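PDB 4XRF: transcriptional regulator, MarR family from Bacillus cereus, which probably binds DNA through a winged helix-turn-helix domain and regulates transcription. Local coordinates for residues Ala54-Ser62 and Glu132-Thr141. Residues are numbered along the deposited sequence; the frame is centred on the assembly and turned at random.
Sequences AKKMYVKPS and EKLETIICGT. With SO4 (sulfate ion), chain K.
Met-57 O and Glu-135 OE2 share a water, which donates to both, at 2.9 Å to Met-57 O and 2.8 Å to Glu-135 OE2. Tyr-58 then ends helix 50-57 in a Schellman motif. Its CG lies anti to the carbonyl carbon (chi1 -65°), which sets the ring between Glu-132 CB over one face, in a CH-pi contact 3.9 Å from the ring centroid, and Lys-55 O over the opposite face. The Glu-132 carboxylate, its plane turned 32° from that of the ring, runs on toward the phenol end and is held chiefly by a salt bridge to Arg-129. Thr-136 OG1 approaches Tyr-58 CD2 at 3.6 Å while bonding back to Glu-132 O, which Thr-136 N reaches from the opposite face of the carbonyl plane. Tyr-58 O accepts a hydrogen bond from Thr-141 OG1 (2.8 Å), the hydroxyl standing well above the carbonyl plane. Val-59 puts CG1 against Cys-139 SG at 4.2 Å, and Val-59 C lies 3.3 Å from Thr-141 CG2. Lys-60, the N-cap of helix 61-73, bends at chi2 (-73°) to carry CE past Cys-139 O and NZ to a bond with Gly-140 O (3.3 Å). The turn of the helix-turn-helix thus rests on the C-terminal end of helix 121-139, joining the probable DNA-binding lobe to the helical region that, as in MarR proteins, forms the dimer. Met-57 and Val-59 also pack on Ile-64 of helix 61-73, Met-57 touches helix 33-45, and Leu-10 and Ser-13 of the second subunit pack on Glu-132 and Glu-135.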
loop_
_atom_site.group_PDB
_atom_site.type_symbol
_atom_site.label_atom_id
_atom_site.label_comp_id
_atom_site.label_asym_id
_atom_site.label_seq_id
_atom_site.Cartn_x
_atom_site.Cartn_y
_atom_site.Cartn_z
ATOM N N ALA A 54 17.297 -17.944 -6.837
ATOM C CA ALA A 54 17.331 -17.468 -5.455
ATOM C C ALA A 54 18.611 -16.667 -5.159
ATOM O O ALA A 54 18.541 -15.574 -4.618
ATOM C CB ALA A 54 17.189 -18.632 -4.478
ATOM N N LYS A 55 19.774 -17.234 -5.498
ATOM C CA LYS A 55 21.050 -16.536 -5.340
ATOM C C LYS A 55 21.087 -15.207 -6.098
ATOM O O LYS A 55 21.512 -14.178 -5.557
ATOM C CB LYS A 55 22.197 -17.421 -5.815
ATOM C CG LYS A 55 23.479 -17.226 -5.032
ATOM N N LYS A 56 20.645 -15.219 -7.352
ATOM C CA LYS A 56 20.635 -13.978 -8.137
ATOM C C LYS A 56 19.699 -12.903 -7.572
ATOM O O LYS A 56 19.953 -11.702 -7.770
ATOM C CB LYS A 56 20.332 -14.255 -9.605
ATOM C CG LYS A 56 21.496 -14.880 -10.366
ATOM C CD LYS A 56 21.005 -15.490 -11.678
ATOM C CE LYS A 56 22.129 -16.147 -12.473
ATOM N NZ LYS A 56 23.043 -15.148 -13.087
ATOM N N MET A 57 18.651 -13.327 -6.853
ATOM C CA MET A 57 17.650 -12.390 -6.253
ATOM C C MET A 57 17.972 -12.059 -4.787
ATOM O O MET A 57 17.284 -11.243 -4.155
ATOM C CB MET A 57 16.225 -12.977 -6.298
ATOM C CG MET A 57 15.696 -13.431 -7.653
ATOM S SD MET A 57 15.407 -12.100 -8.825
ATOM C CE MET A 57 14.066 -11.177 -8.078
ATOM N N TYR A 58 18.983 -12.745 -4.238
ATOM C CA TYR A 58 19.414 -12.550 -2.853
ATOM C C TYR A 58 18.365 -12.966 -1.817
ATOM O O TYR A 58 18.342 -12.455 -0.694
ATOM C CB TYR A 58 19.928 -11.111 -2.641
ATOM C CG TYR A 58 21.171 -10.851 -3.461
ATOM C CD1 TYR A 58 21.079 -10.384 -4.771
ATOM C CD2 TYR A 58 22.443 -11.140 -2.950
ATOM C CE1 TYR A 58 22.215 -10.177 -5.538
ATOM C CE2 TYR A 58 23.585 -10.928 -3.706
ATOM C CZ TYR A 58 23.455 -10.437 -5.003
ATOM O OH TYR A 58 24.579 -10.222 -5.769
ATOM N N VAL A 59 17.518 -13.916 -2.205
ATOM C CA VAL A 59 16.464 -14.453 -1.339
ATOM C C VAL A 59 16.665 -15.949 -1.037
ATOM O O VAL A 59 17.478 -16.620 -1.685
ATOM C CB VAL A 59 15.060 -14.242 -1.965
ATOM C CG1 VAL A 59 14.800 -12.760 -2.232
ATOM C CG2 VAL A 59 14.905 -15.069 -3.242
ATOM N N LYS A 60 15.928 -16.462 -0.048
ATOM C CA LYS A 60 15.921 -17.900 0.277
ATOM C C LYS A 60 15.275 -18.719 -0.857
ATOM O O LYS A 60 14.403 -18.201 -1.555
ATOM C CB LYS A 60 15.108 -18.140 1.560
ATOM C CG LYS A 60 15.690 -17.577 2.843
ATOM C CD LYS A 60 16.894 -18.380 3.289
ATOM C CE LYS A 60 17.244 -18.106 4.743
ATOM N NZ LYS A 60 18.561 -18.704 5.106
ATOM N N PRO A 61 15.693 -19.995 -1.040
ATOM C CA PRO A 61 14.984 -20.912 -1.947
ATOM C C PRO A 61 13.449 -20.899 -1.784
ATOM O O PRO A 61 12.725 -20.822 -2.783
ATOM C CB PRO A 61 15.551 -22.281 -1.566
ATOM C CG PRO A 61 16.943 -21.991 -1.101
ATOM C CD PRO A 61 16.931 -20.606 -0.502
ATOM N N SER A 62 12.974 -20.952 -0.541
ATOM C CA SER A 62 11.538 -20.935 -0.221
ATOM C C SER A 62 10.800 -19.702 -0.742
ATOM O O SER A 62 9.605 -19.768 -1.031
ATOM C CB SER A 62 11.332 -21.030 1.297
ATOM O OG SER A 62 11.337 -19.729 1.880
ATOM N N GLU A 132 21.275 -5.032 -2.586
ATOM C CA GLU A 132 21.599 -6.453 -2.494
ATOM C C GLU A 132 22.063 -6.774 -1.066
ATOM O O GLU A 132 21.681 -7.796 -0.489
ATOM C CB GLU A 132 22.667 -6.840 -3.526
ATOM C CG GLU A 132 22.146 -6.889 -4.959
ATOM C CD GLU A 132 23.243 -7.056 -6.006
ATOM O OE1 GLU A 132 24.438 -6.936 -5.672
ATOM O OE2 GLU A 132 22.905 -7.312 -7.184
ATOM N N LYS A 133 22.851 -5.875 -0.484
ATOM C CA LYS A 133 23.281 -6.073 0.894
ATOM C C LYS A 133 22.076 -6.024 1.841
ATOM O O LYS A 133 21.928 -6.910 2.683
ATOM C CB LYS A 133 24.358 -5.066 1.309
ATOM C CG LYS A 133 25.169 -5.574 2.486
ATOM C CD LYS A 133 26.185 -4.566 2.998
ATOM C CE LYS A 133 27.070 -5.245 4.042
ATOM N NZ LYS A 133 27.790 -4.244 4.871
ATOM N N LEU A 134 21.220 -5.006 1.690
ATOM C CA LEU A 134 20.011 -4.901 2.512
ATOM C C LEU A 134 19.108 -6.130 2.383
ATOM O O LEU A 134 18.616 -6.643 3.383
ATOM C CB LEU A 134 19.203 -3.646 2.188
ATOM C CG LEU A 134 19.449 -2.396 3.038
ATOM C CD1 LEU A 134 18.555 -1.285 2.516
ATOM C CD2 LEU A 134 19.180 -2.667 4.516
ATOM N N GLU A 135 18.898 -6.592 1.155
ATOM C CA GLU A 135 18.138 -7.823 0.939
ATOM C C GLU A 135 18.743 -9.024 1.664
ATOM O O GLU A 135 18.014 -9.821 2.273
ATOM C CB GLU A 135 17.962 -8.136 -0.550
ATOM C CG GLU A 135 17.019 -9.308 -0.802
ATOM C CD GLU A 135 15.565 -8.985 -0.477
ATOM O OE1 GLU A 135 15.235 -8.741 0.708
ATOM O OE2 GLU A 135 14.740 -8.983 -1.411
ATOM N N THR A 136 20.064 -9.149 1.595
ATOM C CA THR A 136 20.788 -10.228 2.280
ATOM C C THR A 136 20.602 -10.164 3.797
ATOM O O THR A 136 20.445 -11.199 4.462
ATOM C CB THR A 136 22.298 -10.197 1.944
ATOM O OG1 THR A 136 22.466 -10.407 0.540
ATOM C CG2 THR A 136 23.051 -11.297 2.679
ATOM N N ILE A 137 20.621 -8.943 4.331
ATOM C CA ILE A 137 20.476 -8.726 5.767
ATOM C C ILE A 137 19.065 -9.131 6.181
ATOM O O ILE A 137 18.883 -9.825 7.170
ATOM C CB ILE A 137 20.746 -7.244 6.137
ATOM C CG1 ILE A 137 22.238 -6.917 5.956
ATOM C CG2 ILE A 137 20.300 -6.965 7.571
ATOM C CD1 ILE A 137 22.536 -5.430 5.846
ATOM N N ILE A 138 18.080 -8.714 5.390
ATOM C CA ILE A 138 16.674 -8.998 5.662
ATOM C C ILE A 138 16.314 -10.483 5.499
ATOM O O ILE A 138 15.594 -11.030 6.329
ATOM C CB ILE A 138 15.734 -8.116 4.803
ATOM C CG1 ILE A 138 15.797 -6.659 5.269
ATOM C CG2 ILE A 138 14.298 -8.618 4.903
ATOM C CD1 ILE A 138 15.335 -5.652 4.233
ATOM N N CYS A 139 16.827 -11.136 4.457
ATOM C CA CYS A 139 16.416 -12.512 4.140
ATOM C C CYS A 139 17.261 -13.600 4.790
ATOM O O CYS A 139 16.892 -14.772 4.744
ATOM C CB CYS A 139 16.355 -12.740 2.632
ATOM S SG CYS A 139 15.086 -11.762 1.813
ATOM N N GLY A 140 18.387 -13.215 5.389
ATOM C CA GLY A 140 19.308 -14.169 6.022
ATOM C C GLY A 140 20.103 -15.000 5.024
ATOM O O GLY A 140 20.527 -16.119 5.335
ATOM N N THR A 141 20.303 -14.448 3.827
ATOM C CA THR A 141 21.047 -15.121 2.755
ATOM C C THR A 141 22.553 -14.824 2.823
ATOM O O THR A 141 23.022 -14.199 3.778
ATOM C CB THR A 141 20.459 -14.805 1.355
ATOM O OG1 THR A 141 20.164 -13.410 1.246
ATOM C CG2 THR A 141 19.184 -15.588 1.137
HETATM S S SO4 K . 22.160 -11.503 -13.148
HETATM O O1 SO4 K . 23.196 -12.044 -12.221
HETATM O O2 SO4 K . 21.612 -12.624 -13.957
HETATM O O3 SO4 K . 22.764 -10.516 -14.080
HETATM O O4 SO4 K . 21.099 -10.885 -12.302
HETATM O O HOH W 1 14.942 -9.608 -4.090
#